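Local coordinates for SusD superfamily protein (Parabacteroides distasonis, PDB 3OTN) that probably binds carbohydrate at the bacterial outer membrane for nutrient uptake, as a member of the SusD family, at residues L48-G53 / S62-F67; L95-L100 / A116-M121; H261-R266 / S276-E281; K289-S294 / R435-G440. One frame throughout, in Å; residues are numbered along the deposited sequence.

How the contacts relate
The four contacts follow one another along the chain, and none touches another. Contact 2 is the helical one: it pairs helices 79-100 and 108-133. The other three tie loops or a short helix together. Contacts 1 and 4 lie nearest each other, with centres about 18 Å apart and nearest atoms about 5 Å apart. Lys54, just after segment 48-53, reaches Asp437 of contact 4. Contact 3 has its centre about 21 Å from that of contact 1. Contact 2 stands off, about 44 Å from contact 4 between centres and across the chain's centre from it. Acetate ions, probably from the crystallisation liquor, sit at contacts 2 and 4.

Contact 1: L48-G53 / S62-F67; sequences LEYMTG and SNYKDF
An aromatic cluster of Tyr50, Tyr64 and Phe67 joins the loop 48-53 to the start of helix 64-68. Tyr50 is its centre. Tyr64 turns an edge toward one face of the Tyr50 ring, with centroids 4.9 Å apart and planes at 57°. Its CD1 lies 3.6 Å from Tyr50 CD1, offset toward the rim. Tyr64 CB adds a CH-pi contact over the Tyr50 ring, 4.0 Å from the centroid. Tyr50 in turn sets its own CB over a face of Phe67, 3.7 Å from Phe67 CG. The Tyr50 and Phe67 rings meet obliquely.

The hydroxyl of Tyr50 is 3.0 Å from Ser62 OG and is hydrogen-bonded to the carbonyl of Ser284. Ser62 OG is itself hydrogen-bonded to Asn59 O. Cutting Tyr50 back to an alanine removes the face that the Tyr64 edge meets, which would probably open a gap beside Tyr64 and Phe67 and leave the Ser284 carbonyl without this donor. A water bridges Tyr50 O and Tyr64 OH. Met51 is modelled as selenomethionine. Its first two torsions (chi1 and chi2 both -65°) bring the selenium to the edge of Phe67 as a Met-aromatic contact, with SE of Met51 3.7 Å from Phe67 CB.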
loop_
_atom_site.group_PDB
_atom_site.type_symbol
_atom_site.label_atom_id
_atom_site.label_comp_id
_atom_site.label_asym_id
_atom_site.label_seq_id
_atom_site.Cartn_x
_atom_site.Cartn_y
_atom_site.Cartn_z
ATOM N N LEU A 48 -0.631 -8.482 1.464
ATOM C CA LEU A 48 -0.769 -7.902 0.133
ATOM C C LEU A 48 0.378 -8.240 -0.808
ATOM O O LEU A 48 0.333 -7.862 -1.964
ATOM C CB LEU A 48 -0.947 -6.392 0.237
ATOM C CG LEU A 48 -2.068 -5.871 1.157
ATOM C CD1 LEU A 48 -2.049 -4.353 1.180
ATOM C CD2 LEU A 48 -3.434 -6.382 0.748
ATOM N N GLU A 49 1.395 -8.943 -0.321
ATOM C CA GLU A 49 2.487 -9.426 -1.169
ATOM C C GLU A 49 2.496 -10.914 -1.389
ATOM O O GLU A 49 3.072 -11.396 -2.379
ATOM C CB GLU A 49 3.836 -8.993 -0.589
ATOM C CG GLU A 49 3.981 -7.438 -0.461
ATOM C CD GLU A 49 3.872 -6.709 -1.793
ATOM O OE1 GLU A 49 4.286 -7.253 -2.851
ATOM O OE2 GLU A 49 3.376 -5.568 -1.799
ATOM N N TYR A 50 1.898 -11.660 -0.476
ATOM C CA TYR A 50 2.003 -13.134 -0.563
ATOM C C TYR A 50 1.185 -13.800 -1.635
ATOM O O TYR A 50 1.492 -14.955 -1.975
ATOM C CB TYR A 50 1.765 -13.780 0.791
ATOM C CG TYR A 50 2.932 -13.775 1.766
ATOM C CD1 TYR A 50 4.238 -13.442 1.391
ATOM C CD2 TYR A 50 2.732 -14.219 3.071
ATOM C CE1 TYR A 50 5.284 -13.549 2.302
ATOM C CE2 TYR A 50 3.766 -14.295 3.979
ATOM C CZ TYR A 50 5.036 -13.947 3.592
ATOM O OH TYR A 50 6.044 -14.072 4.532
HETATM N N MSE A 51 0.213 -13.116 -2.244
HETATM C CA MSE A 51 -0.565 -13.746 -3.293
HETATM C C MSE A 51 -0.205 -13.296 -4.699
HETATM O O MSE A 51 -0.736 -13.857 -5.645
HETATM C CB MSE A 51 -2.065 -13.581 -3.084
HETATM C CG MSE A 51 -2.599 -14.294 -1.848
HETATM SE SE MSE A 51 -2.425 -16.229 -1.951
HETATM C CE MSE A 51 -2.804 -16.679 -3.722
ATOM N N THR A 52 0.731 -12.358 -4.851
ATOM C CA THR A 52 1.118 -11.904 -6.170
ATOM C C THR A 52 1.830 -12.967 -6.979
ATOM O O THR A 52 1.845 -12.874 -8.199
ATOM C CB THR A 52 2.063 -10.673 -6.166
ATOM O OG1 THR A 52 3.329 -11.048 -5.618
ATOM C CG2 THR A 52 1.480 -9.505 -5.376
ATOM N N GLY A 53 2.446 -13.944 -6.310
ATOM C CA GLY A 53 3.335 -14.887 -6.964
ATOM C C GLY A 53 4.734 -14.361 -7.276
ATOM O O GLY A 53 5.538 -15.059 -7.922
ATOM N N SER A 62 6.035 -17.223 9.014
ATOM C CA SER A 62 5.290 -16.158 8.304
ATOM C C SER A 62 4.004 -16.645 7.657
ATOM O O SER A 62 3.238 -15.824 7.129
ATOM C CB SER A 62 6.153 -15.497 7.237
ATOM O OG SER A 62 6.690 -16.443 6.325
ATOM N N ASN A 63 3.777 -17.963 7.680
ATOM C CA ASN A 63 2.596 -18.581 7.074
ATOM C C ASN A 63 2.575 -18.351 5.563
ATOM O O ASN A 63 1.509 -18.495 4.961
ATOM C CB ASN A 63 1.281 -18.091 7.751
ATOM C CG ASN A 63 0.033 -18.912 7.350
ATOM O OD1 ASN A 63 0.149 -20.104 7.047
ATOM N ND2 ASN A 63 -1.162 -18.268 7.369
ATOM N N TYR A 64 3.733 -18.063 4.937
ATOM C CA TYR A 64 3.753 -17.987 3.468
ATOM C C TYR A 64 3.170 -19.261 2.887
ATOM O O TYR A 64 2.460 -19.176 1.888
ATOM C CB TYR A 64 5.143 -17.732 2.848
ATOM C CG TYR A 64 5.105 -17.764 1.320
ATOM C CD1 TYR A 64 4.207 -16.967 0.607
ATOM C CD2 TYR A 64 5.909 -18.634 0.593
ATOM C CE1 TYR A 64 4.138 -17.011 -0.786
ATOM C CE2 TYR A 64 5.867 -18.663 -0.795
ATOM C CZ TYR A 64 4.970 -17.865 -1.476
ATOM O OH TYR A 64 4.902 -17.934 -2.845
ATOM N N LYS A 65 3.430 -20.418 3.526
ATOM C CA LYS A 65 2.945 -21.718 3.033
ATOM C C LYS A 65 1.468 -21.769 2.641
ATOM O O LYS A 65 1.158 -22.292 1.581
ATOM C CB LYS A 65 3.224 -22.866 4.033
ATOM N N ASP A 66 0.568 -21.276 3.503
ATOM C CA ASP A 66 -0.886 -21.230 3.178
ATOM C C ASP A 66 -1.128 -20.533 1.802
ATOM O O ASP A 66 -1.931 -20.983 0.986
ATOM C CB ASP A 66 -1.679 -20.425 4.216
ATOM C CG ASP A 66 -2.102 -21.217 5.438
ATOM O OD1 ASP A 66 -1.599 -22.327 5.684
ATOM O OD2 ASP A 66 -2.934 -20.652 6.186
ATOM N N PHE A 67 -0.432 -19.426 1.598
ATOM C CA PHE A 67 -0.576 -18.587 0.409
ATOM C C PHE A 67 0.037 -19.304 -0.801
ATOM O O PHE A 67 -0.605 -19.400 -1.838
ATOM C CB PHE A 67 0.045 -17.202 0.628
ATOM C CG PHE A 67 -0.546 -16.460 1.812
ATOM C CD1 PHE A 67 -0.059 -16.681 3.077
ATOM C CD2 PHE A 67 -1.622 -15.606 1.662
ATOM C CE1 PHE A 67 -0.593 -16.056 4.189
ATOM C CE2 PHE A 67 -2.187 -14.971 2.782
ATOM C CZ PHE A 67 -1.644 -15.192 4.047
HETATM O O HOH W 1 2.505 -16.931 -3.871
#

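Contact 2: L95-L100 / A116-M121; sequences LALQKL and AEVKFM. With ACT (acetate ion), chain F.
Val118 packs against three residues of the 95-100 helix turn: Ala96, Leu97 and Leu100. Its two methyls divide the work. CG1 stands anti to the backbone N (chi1 178°) and faces Ala96 and Leu97. CG2 lies beside the backbone N and meets Leu100.

The tightest pair is Val118 CG1 and Leu97 CG at 3.4 Å, closer than usual for two carbons. Leu97 has its CG anti to the carbonyl carbon (chi1 -70°), which lays the branch point and both methyls alongside the valine. The two side chains slide past each other in opposite directions. Leu97 CD2 also touches Val118 CB, at 3.8 Å. Leu97 CD1 also meets Lys119 CG at 4.0 Å, the two chains crossing at about a right angle. Ala96 CB lies 3.9 Å from Val118 CG1, and Leu100 CD1 is 4.1 Å from Val118 CG2.

Lys119 runs fully extended beyond CG. Its NZ makes a salt bridge to Glu170. A weak hydrogen bond from NZ to an acetate ion is doubtful.

The contact is apolar packing within a helical hairpin, consistent with the TPR-like helical part of SusD-family proteins. The axes of segments 95-100 and 116-121 approach to 9.8 Å at 157°, nearly antiparallel. It joins helix 79-100 to helix 108-133, while helix 15-25 packs on Leu100 and helix 187-202 on Phe120.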
loop_
_atom_site.group_PDB
_atom_site.type_symbol
_atom_site.label_atom_id
_atom_site.label_comp_id
_atom_site.label_asym_id
_atom_site.label_seq_id
_atom_site.Cartn_x
_atom_site.Cartn_y
_atom_site.Cartn_z
ATOM N N LEU A 95 -16.457 8.472 16.175
ATOM C CA LEU A 95 -16.550 9.213 17.427
ATOM C C LEU A 95 -15.950 10.622 17.290
ATOM O O LEU A 95 -16.516 11.614 17.788
ATOM C CB LEU A 95 -15.849 8.403 18.537
ATOM C CG LEU A 95 -15.881 8.888 19.989
ATOM C CD1 LEU A 95 -17.291 9.313 20.397
ATOM C CD2 LEU A 95 -15.332 7.791 20.915
ATOM N N ALA A 96 -14.799 10.705 16.619
ATOM C CA ALA A 96 -14.152 11.976 16.300
ATOM C C ALA A 96 -15.095 12.925 15.530
ATOM O O ALA A 96 -15.224 14.110 15.886
ATOM C CB ALA A 96 -12.846 11.710 15.468
ATOM N N LEU A 97 -15.777 12.407 14.503
ATOM C CA LEU A 97 -16.698 13.221 13.716
ATOM C C LEU A 97 -17.910 13.659 14.535
ATOM O O LEU A 97 -18.382 14.786 14.372
ATOM C CB LEU A 97 -17.122 12.525 12.427
ATOM C CG LEU A 97 -16.043 12.377 11.339
ATOM C CD1 LEU A 97 -16.439 11.375 10.218
ATOM C CD2 LEU A 97 -15.649 13.734 10.805
ATOM N N GLN A 98 -18.412 12.794 15.412
ATOM C CA GLN A 98 -19.552 13.169 16.271
ATOM C C GLN A 98 -19.136 14.290 17.211
ATOM O O GLN A 98 -19.811 15.305 17.291
ATOM C CB GLN A 98 -20.053 11.997 17.094
ATOM C CG GLN A 98 -21.274 12.333 17.960
ATOM C CD GLN A 98 -21.551 11.314 19.051
ATOM O OE1 GLN A 98 -20.737 11.113 19.960
ATOM N NE2 GLN A 98 -22.724 10.710 19.000
ATOM N N LYS A 99 -17.980 14.138 17.863
ATOM C CA LYS A 99 -17.522 15.154 18.815
ATOM C C LYS A 99 -17.088 16.466 18.142
ATOM O O LYS A 99 -17.421 17.565 18.634
ATOM C CB LYS A 99 -16.459 14.609 19.769
ATOM C CG LYS A 99 -16.928 13.422 20.685
ATOM C CD LYS A 99 -18.017 13.875 21.652
ATOM C CE LYS A 99 -18.314 12.862 22.778
ATOM N NZ LYS A 99 -19.734 13.061 23.206
ATOM N N LEU A 100 -16.396 16.378 17.010
ATOM C CA LEU A 100 -16.011 17.594 16.253
ATOM C C LEU A 100 -17.210 18.470 15.851
ATOM O O LEU A 100 -17.101 19.703 15.829
ATOM C CB LEU A 100 -15.144 17.264 15.038
ATOM C CG LEU A 100 -13.709 16.843 15.413
ATOM C CD1 LEU A 100 -13.005 16.143 14.232
ATOM C CD2 LEU A 100 -12.877 18.043 15.917
ATOM N N ALA A 116 -12.288 17.188 7.781
ATOM C CA ALA A 116 -11.794 16.683 6.487
ATOM C C ALA A 116 -10.716 15.601 6.672
ATOM O O ALA A 116 -10.652 14.627 5.916
ATOM C CB ALA A 116 -11.269 17.847 5.600
ATOM N N GLU A 117 -9.846 15.774 7.655
ATOM C CA GLU A 117 -8.777 14.789 7.895
ATOM C C GLU A 117 -9.417 13.438 8.312
ATOM O O GLU A 117 -8.988 12.372 7.891
ATOM C CB GLU A 117 -7.808 15.277 8.982
ATOM C CG GLU A 117 -7.017 16.547 8.630
ATOM C CD GLU A 117 -6.093 17.024 9.743
ATOM O OE1 GLU A 117 -5.416 16.199 10.390
ATOM O OE2 GLU A 117 -6.043 18.242 9.975
ATOM N N VAL A 118 -10.411 13.518 9.175
ATOM C CA VAL A 118 -11.106 12.363 9.733
ATOM C C VAL A 118 -11.932 11.700 8.655
ATOM O O VAL A 118 -11.949 10.473 8.575
ATOM C CB VAL A 118 -11.939 12.747 10.997
ATOM C CG1 VAL A 118 -12.730 11.493 11.582
ATOM C CG2 VAL A 118 -10.992 13.370 12.056
ATOM N N LYS A 119 -12.601 12.479 7.805
ATOM C CA LYS A 119 -13.375 11.857 6.731
ATOM C C LYS A 119 -12.447 11.168 5.737
ATOM O O LYS A 119 -12.773 10.081 5.252
ATOM C CB LYS A 119 -14.276 12.850 6.017
ATOM C CG LYS A 119 -15.476 13.276 6.833
ATOM C CD LYS A 119 -16.166 14.437 6.132
ATOM C CE LYS A 119 -17.301 15.025 6.976
ATOM N NZ LYS A 119 -18.031 16.067 6.186
ATOM N N PHE A 120 -11.308 11.799 5.421
ATOM C CA PHE A 120 -10.284 11.145 4.601
ATOM C C PHE A 120 -9.928 9.790 5.207
ATOM O O PHE A 120 -9.887 8.790 4.486
ATOM C CB PHE A 120 -9.020 12.007 4.442
ATOM C CG PHE A 120 -7.809 11.243 3.944
ATOM C CD1 PHE A 120 -7.539 11.131 2.570
ATOM C CD2 PHE A 120 -6.943 10.648 4.839
ATOM C CE1 PHE A 120 -6.422 10.428 2.111
ATOM C CE2 PHE A 120 -5.840 9.912 4.389
ATOM C CZ PHE A 120 -5.568 9.827 3.014
HETATM N N MSE A 121 -9.709 9.753 6.532
HETATM C CA MSE A 121 -9.221 8.537 7.169
HETATM C C MSE A 121 -10.259 7.412 7.142
HETATM O O MSE A 121 -9.915 6.235 6.982
HETATM C CB MSE A 121 -8.780 8.803 8.631
HETATM C CG MSE A 121 -7.551 8.002 9.020
HETATM SE SE MSE A 121 -5.957 8.590 8.151
HETATM C CE MSE A 121 -5.773 10.144 9.259
HETATM C C ACT F . -16.122 18.668 6.242
HETATM O O ACT F . -16.330 18.144 5.111
HETATM O OXT ACT F . -14.976 19.150 6.366
HETATM C CH3 ACT F . -17.151 18.707 7.354
#

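Contact 3: H261-R266 / S276-E281; sequences HNESVR and SAYDLE
The Tyr278 ring carries the aliphatic part of Arg266 over one face and meets a water and Ser276 OG at its edge. Arg266 CG sits almost over the ring centre, 3.3 Å from the centroid and 7° off the normal, as a CH-pi contact. Arg266 CD is 3.3 Å from Tyr278 CD1. The guanidinium lies nearly parallel to the ring, 10° between planes. In its own plane are Glu263 OE1 and the carbonyl of Leu280.

Arg266 NE and NH2 both donate to Leu280 O. The NE bond is 3.2 Å from Arg266 NE to Leu280 O and comes nearly along the carbonyl axis. The NH2 bond, 3.0 Å from Arg266 NH2 to Leu280 O, meets a lone pair. A bend at chi3 (78°) turns the guanidinium toward this carbonyl.

Glu263, Arg266 and Asp279 form a salt-bridge network within the long loop between strands 249-253 and 286-287. Arg266 NH1 pairs with Glu263 OE1 at 2.8 Å, and Arg266 NH2 with Asp279 OD1 at 2.7 Å. A leucine in place of Arg266 would probably leave both carboxylates without their shared cation and the Leu280 carbonyl without its two donors.

The Tyr278 hydroxyl donates to a water that also bonds Asn262 O and Glu263 OE2. Val265 CG1 touches the same hydroxyl, 3.7 Å from Tyr278 OH. Helix 342-348 packs against Val265 and Tyr278.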
loop_
_atom_site.group_PDB
_atom_site.type_symbol
_atom_site.label_atom_id
_atom_site.label_comp_id
_atom_site.label_asym_id
_atom_site.label_seq_id
_atom_site.Cartn_x
_atom_site.Cartn_y
_atom_site.Cartn_z
ATOM N N HIS A 261 9.501 2.659 15.696
ATOM C CA HIS A 261 10.599 2.317 14.807
ATOM C C HIS A 261 10.043 1.411 13.705
ATOM O O HIS A 261 9.100 0.635 13.940
ATOM C CB HIS A 261 11.767 1.643 15.564
ATOM C CG HIS A 261 12.282 2.459 16.711
ATOM N ND1 HIS A 261 12.856 1.902 17.830
ATOM C CD2 HIS A 261 12.214 3.791 16.948
ATOM C CE1 HIS A 261 13.158 2.861 18.691
ATOM N NE2 HIS A 261 12.773 4.017 18.184
ATOM N N ASN A 262 10.611 1.517 12.507
ATOM C CA ASN A 262 10.176 0.712 11.353
ATOM C C ASN A 262 10.848 -0.662 11.404
ATOM O O ASN A 262 11.964 -0.850 10.911
ATOM C CB ASN A 262 10.507 1.418 10.043
ATOM C CG ASN A 262 10.001 0.685 8.848
ATOM O OD1 ASN A 262 9.615 -0.472 8.939
ATOM N ND2 ASN A 262 10.074 1.327 7.692
ATOM N N GLU A 263 10.153 -1.620 12.003
ATOM C CA GLU A 263 10.671 -2.983 12.120
ATOM C C GLU A 263 10.610 -3.738 10.811
ATOM O O GLU A 263 11.313 -4.695 10.648
ATOM C CB GLU A 263 9.970 -3.757 13.255
ATOM C CG GLU A 263 10.373 -3.267 14.682
ATOM C CD GLU A 263 11.886 -3.430 14.997
ATOM O OE1 GLU A 263 12.312 -4.574 15.203
ATOM O OE2 GLU A 263 12.648 -2.416 15.076
ATOM N N SER A 264 9.753 -3.320 9.879
ATOM C CA SER A 264 9.631 -3.989 8.586
ATOM C C SER A 264 10.918 -3.985 7.767
ATOM O O SER A 264 11.068 -4.823 6.858
ATOM C CB SER A 264 8.481 -3.416 7.756
ATOM O OG SER A 264 8.730 -2.113 7.224
ATOM N N VAL A 265 11.847 -3.072 8.077
ATOM C CA VAL A 265 13.169 -3.077 7.431
ATOM C C VAL A 265 13.807 -4.485 7.498
ATOM O O VAL A 265 14.383 -4.959 6.527
ATOM C CB VAL A 265 14.074 -1.952 8.030
ATOM C CG1 VAL A 265 15.546 -2.113 7.597
ATOM C CG2 VAL A 265 13.520 -0.570 7.651
ATOM N N ARG A 266 13.605 -5.175 8.620
ATOM C CA ARG A 266 14.183 -6.517 8.877
ATOM C C ARG A 266 13.539 -7.654 8.064
ATOM O O ARG A 266 14.144 -8.723 7.898
ATOM C CB ARG A 266 13.980 -6.882 10.361
ATOM C CG ARG A 266 14.631 -5.988 11.353
ATOM C CD ARG A 266 14.026 -6.176 12.760
ATOM N NE ARG A 266 14.556 -7.368 13.381
ATOM C CZ ARG A 266 14.399 -7.718 14.659
ATOM N NH1 ARG A 266 13.702 -6.973 15.503
ATOM N NH2 ARG A 266 14.951 -8.856 15.086
ATOM N N SER A 276 23.411 -7.457 9.510
ATOM C CA SER A 276 22.822 -6.299 10.177
ATOM C C SER A 276 23.092 -6.226 11.672
ATOM O O SER A 276 23.577 -7.184 12.280
ATOM C CB SER A 276 21.308 -6.286 9.976
ATOM O OG SER A 276 20.661 -7.103 10.915
ATOM N N ALA A 277 22.741 -5.068 12.237
ATOM C CA ALA A 277 22.862 -4.755 13.679
ATOM C C ALA A 277 21.682 -5.315 14.458
ATOM O O ALA A 277 21.717 -5.357 15.672
ATOM C CB ALA A 277 22.932 -3.223 13.904
ATOM N N TYR A 278 20.621 -5.712 13.761
ATOM C CA TYR A 278 19.464 -6.314 14.421
ATOM C C TYR A 278 19.847 -7.647 15.069
ATOM O O TYR A 278 20.758 -8.327 14.594
ATOM C CB TYR A 278 18.349 -6.551 13.418
ATOM C CG TYR A 278 17.761 -5.282 12.850
ATOM C CD1 TYR A 278 16.830 -4.541 13.580
ATOM C CD2 TYR A 278 18.116 -4.827 11.580
ATOM C CE1 TYR A 278 16.293 -3.349 13.073
ATOM C CE2 TYR A 278 17.573 -3.648 11.049
ATOM C CZ TYR A 278 16.658 -2.907 11.800
ATOM O OH TYR A 278 16.102 -1.738 11.260
ATOM N N ASP A 279 19.152 -8.039 16.132
ATOM C CA ASP A 279 19.463 -9.345 16.730
ATOM C C ASP A 279 19.174 -10.528 15.786
ATOM O O ASP A 279 19.851 -11.559 15.872
ATOM C CB ASP A 279 18.852 -9.534 18.129
ATOM C CG ASP A 279 17.363 -9.384 18.160
ATOM O OD1 ASP A 279 16.742 -9.143 17.111
ATOM O OD2 ASP A 279 16.798 -9.518 19.263
ATOM N N LEU A 280 18.208 -10.360 14.874
ATOM C CA LEU A 280 17.898 -11.358 13.839
ATOM C C LEU A 280 17.267 -10.723 12.606
ATOM O O LEU A 280 16.429 -9.821 12.719
ATOM C CB LEU A 280 16.937 -12.426 14.380
ATOM C CG LEU A 280 17.578 -13.566 15.230
ATOM C CD1 LEU A 280 16.539 -14.623 15.623
ATOM C CD2 LEU A 280 18.790 -14.262 14.531
ATOM N N GLU A 281 17.680 -11.200 11.434
ATOM C CA GLU A 281 17.059 -10.834 10.186
ATOM C C GLU A 281 16.000 -11.889 9.883
ATOM O O GLU A 281 16.238 -13.067 10.106
ATOM C CB GLU A 281 18.097 -10.821 9.074
ATOM C CG GLU A 281 19.241 -9.866 9.322
ATOM C CD GLU A 281 20.454 -10.473 10.034
ATOM O OE1 GLU A 281 20.612 -11.722 10.088
ATOM O OE2 GLU A 281 21.295 -9.679 10.493
HETATM O O HOH W 2 13.934 -0.786 12.842
#

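Contact 4: K289-S294 / R435-G440; sequences KEFVES and RDDKSG. With ACT (acetate ion), chain I.
Asp437 sits against Glu290 and Phe291 of the single-turn helix 289-292 and has the most surface buried here. Its CB is 3.5 Å from Glu290 O, and its OD2 is 3.7 Å from Glu290 CB. Its OD1 comes to the edge of the Phe291 ring, in the ring plane, 3.8 Å from Phe291 CD1.

Ser294 is the second residue. Its CB touches the backbone of Asp437, 3.5 Å from Asp437 O. Its OG lies between the backbone N and the carbonyl carbon (chi1 74°), from where it donates to Phe291 O. One water then links the two segments. It donates to Ser294 OG and to Asp437 OD1, and it accepts from Arg435 NH1.

Arg435 is the third. Its extended chain carries the guanidinium to an acetate ion, which NH1 and NH2 both hold by one oxygen. Arg435 NH1 is 3.0 Å from that acetate O. Arg435 NE forms a salt bridge with Asp412. The loop between strands 433-435 and 442-444 thus packs against the short helix.

The carboxylate of Asp437 also has a salt bridge to Lys54. That cation and the bridging water probably help keep this buried acid ionised.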
loop_
_atom_site.group_PDB
_atom_site.type_symbol
_atom_site.label_atom_id
_atom_site.label_comp_id
_atom_site.label_asym_id
_atom_site.label_seq_id
_atom_site.Cartn_x
_atom_site.Cartn_y
_atom_site.Cartn_z
ATOM N N LYS A 289 13.234 -14.991 -8.223
ATOM C CA LYS A 289 14.194 -14.940 -9.331
ATOM C C LYS A 289 13.487 -14.602 -10.657
ATOM O O LYS A 289 13.975 -13.803 -11.415
ATOM C CB LYS A 289 14.923 -16.298 -9.406
ATOM C CG LYS A 289 15.750 -16.593 -10.670
ATOM C CD LYS A 289 16.185 -18.088 -10.696
ATOM C CE LYS A 289 16.271 -18.649 -12.133
ATOM N NZ LYS A 289 17.424 -18.122 -12.910
ATOM N N GLU A 290 12.319 -15.191 -10.900
ATOM C CA GLU A 290 11.522 -14.974 -12.139
ATOM C C GLU A 290 11.035 -13.533 -12.326
ATOM O O GLU A 290 11.047 -13.002 -13.446
ATOM C CB GLU A 290 10.294 -15.916 -12.202
ATOM C CG GLU A 290 10.608 -17.421 -12.345
ATOM C CD GLU A 290 10.871 -18.137 -11.006
ATOM O OE1 GLU A 290 11.034 -17.464 -9.939
ATOM O OE2 GLU A 290 10.933 -19.374 -11.041
ATOM N N PHE A 291 10.618 -12.883 -11.237
ATOM C CA PHE A 291 10.259 -11.481 -11.317
ATOM C C PHE A 291 11.463 -10.605 -11.556
ATOM O O PHE A 291 11.411 -9.696 -12.395
ATOM C CB PHE A 291 9.510 -10.997 -10.085
ATOM C CG PHE A 291 9.078 -9.552 -10.174
ATOM C CD1 PHE A 291 8.257 -9.125 -11.206
ATOM C CD2 PHE A 291 9.520 -8.616 -9.236
ATOM C CE1 PHE A 291 7.847 -7.783 -11.294
ATOM C CE2 PHE A 291 9.134 -7.284 -9.314
ATOM C CZ PHE A 291 8.282 -6.861 -10.341
ATOM N N VAL A 292 12.543 -10.847 -10.818
ATOM C CA VAL A 292 13.740 -10.025 -10.973
ATOM C C VAL A 292 14.233 -10.120 -12.421
ATOM O O VAL A 292 14.568 -9.101 -13.049
ATOM C CB VAL A 292 14.824 -10.416 -9.959
ATOM C CG1 VAL A 292 16.175 -9.740 -10.289
ATOM C CG2 VAL A 292 14.361 -10.056 -8.522
ATOM N N GLU A 293 14.223 -11.335 -12.976
ATOM C CA GLU A 293 14.756 -11.555 -14.325
ATOM C C GLU A 293 13.784 -11.111 -15.440
ATOM O O GLU A 293 14.152 -11.175 -16.592
ATOM C CB GLU A 293 15.217 -13.013 -14.467
ATOM C CG GLU A 293 16.399 -13.243 -13.489
ATOM C CD GLU A 293 17.004 -14.622 -13.486
ATOM O OE1 GLU A 293 16.445 -15.525 -14.137
ATOM O OE2 GLU A 293 18.067 -14.766 -12.823
ATOM N N SER A 294 12.568 -10.657 -15.078
ATOM C CA SER A 294 11.564 -10.145 -16.038
ATOM C C SER A 294 11.723 -8.681 -16.441
ATOM O O SER A 294 11.073 -8.234 -17.386
ATOM C CB SER A 294 10.134 -10.339 -15.495
ATOM O OG SER A 294 9.778 -9.438 -14.463
ATOM N N ARG A 435 0.483 -10.227 -14.609
ATOM C CA ARG A 435 1.613 -10.211 -15.522
ATOM C C ARG A 435 2.417 -11.520 -15.382
ATOM O O ARG A 435 2.884 -11.851 -14.305
ATOM C CB ARG A 435 2.527 -9.013 -15.244
ATOM C CG ARG A 435 3.519 -8.754 -16.350
ATOM C CD ARG A 435 4.511 -7.650 -15.985
ATOM N NE ARG A 435 5.208 -7.196 -17.177
ATOM C CZ ARG A 435 6.266 -7.785 -17.726
ATOM N NH1 ARG A 435 6.820 -8.891 -17.201
ATOM N NH2 ARG A 435 6.784 -7.255 -18.821
ATOM N N ASP A 436 2.564 -12.253 -16.477
ATOM C CA ASP A 436 3.361 -13.465 -16.498
ATOM C C ASP A 436 4.840 -13.115 -16.665
ATOM O O ASP A 436 5.213 -12.389 -17.585
ATOM C CB ASP A 436 2.930 -14.389 -17.648
ATOM C CG ASP A 436 3.757 -15.678 -17.689
ATOM O OD1 ASP A 436 3.687 -16.462 -16.728
ATOM O OD2 ASP A 436 4.473 -15.878 -18.676
ATOM N N ASP A 437 5.690 -13.641 -15.794
ATOM C CA ASP A 437 7.096 -13.189 -15.742
ATOM C C ASP A 437 7.875 -13.585 -17.013
ATOM O O ASP A 437 8.665 -12.798 -17.528
ATOM C CB ASP A 437 7.791 -13.778 -14.536
ATOM C CG ASP A 437 7.212 -13.300 -13.240
ATOM O OD1 ASP A 437 6.870 -12.104 -13.167
ATOM O OD2 ASP A 437 7.108 -14.119 -12.293
ATOM N N LYS A 438 7.623 -14.793 -17.501
ATOM C CA LYS A 438 8.365 -15.344 -18.628
ATOM C C LYS A 438 8.019 -14.627 -19.941
ATOM O O LYS A 438 8.907 -14.265 -20.702
ATOM C CB LYS A 438 8.096 -16.861 -18.761
ATOM N N SER A 439 6.731 -14.396 -20.190
ATOM C CA SER A 439 6.283 -13.887 -21.503
ATOM C C SER A 439 6.021 -12.384 -21.487
ATOM O O SER A 439 5.981 -11.748 -22.532
ATOM C CB SER A 439 5.021 -14.627 -21.935
ATOM O OG SER A 439 3.928 -14.276 -21.111
ATOM N N GLY A 440 5.807 -11.827 -20.298
ATOM C CA GLY A 440 5.465 -10.426 -20.158
ATOM C C GLY A 440 4.026 -10.132 -20.537
ATOM O O GLY A 440 3.628 -8.959 -20.583
HETATM C C ACT I . 9.497 -10.015 -19.997
HETATM O O ACT I . 9.146 -9.394 -18.963
HETATM O OXT ACT I . 9.715 -11.222 -19.826
HETATM C CH3 ACT I . 9.649 -9.407 -21.364
HETATM O O HOH W 3 6.950 -9.690 -14.525
#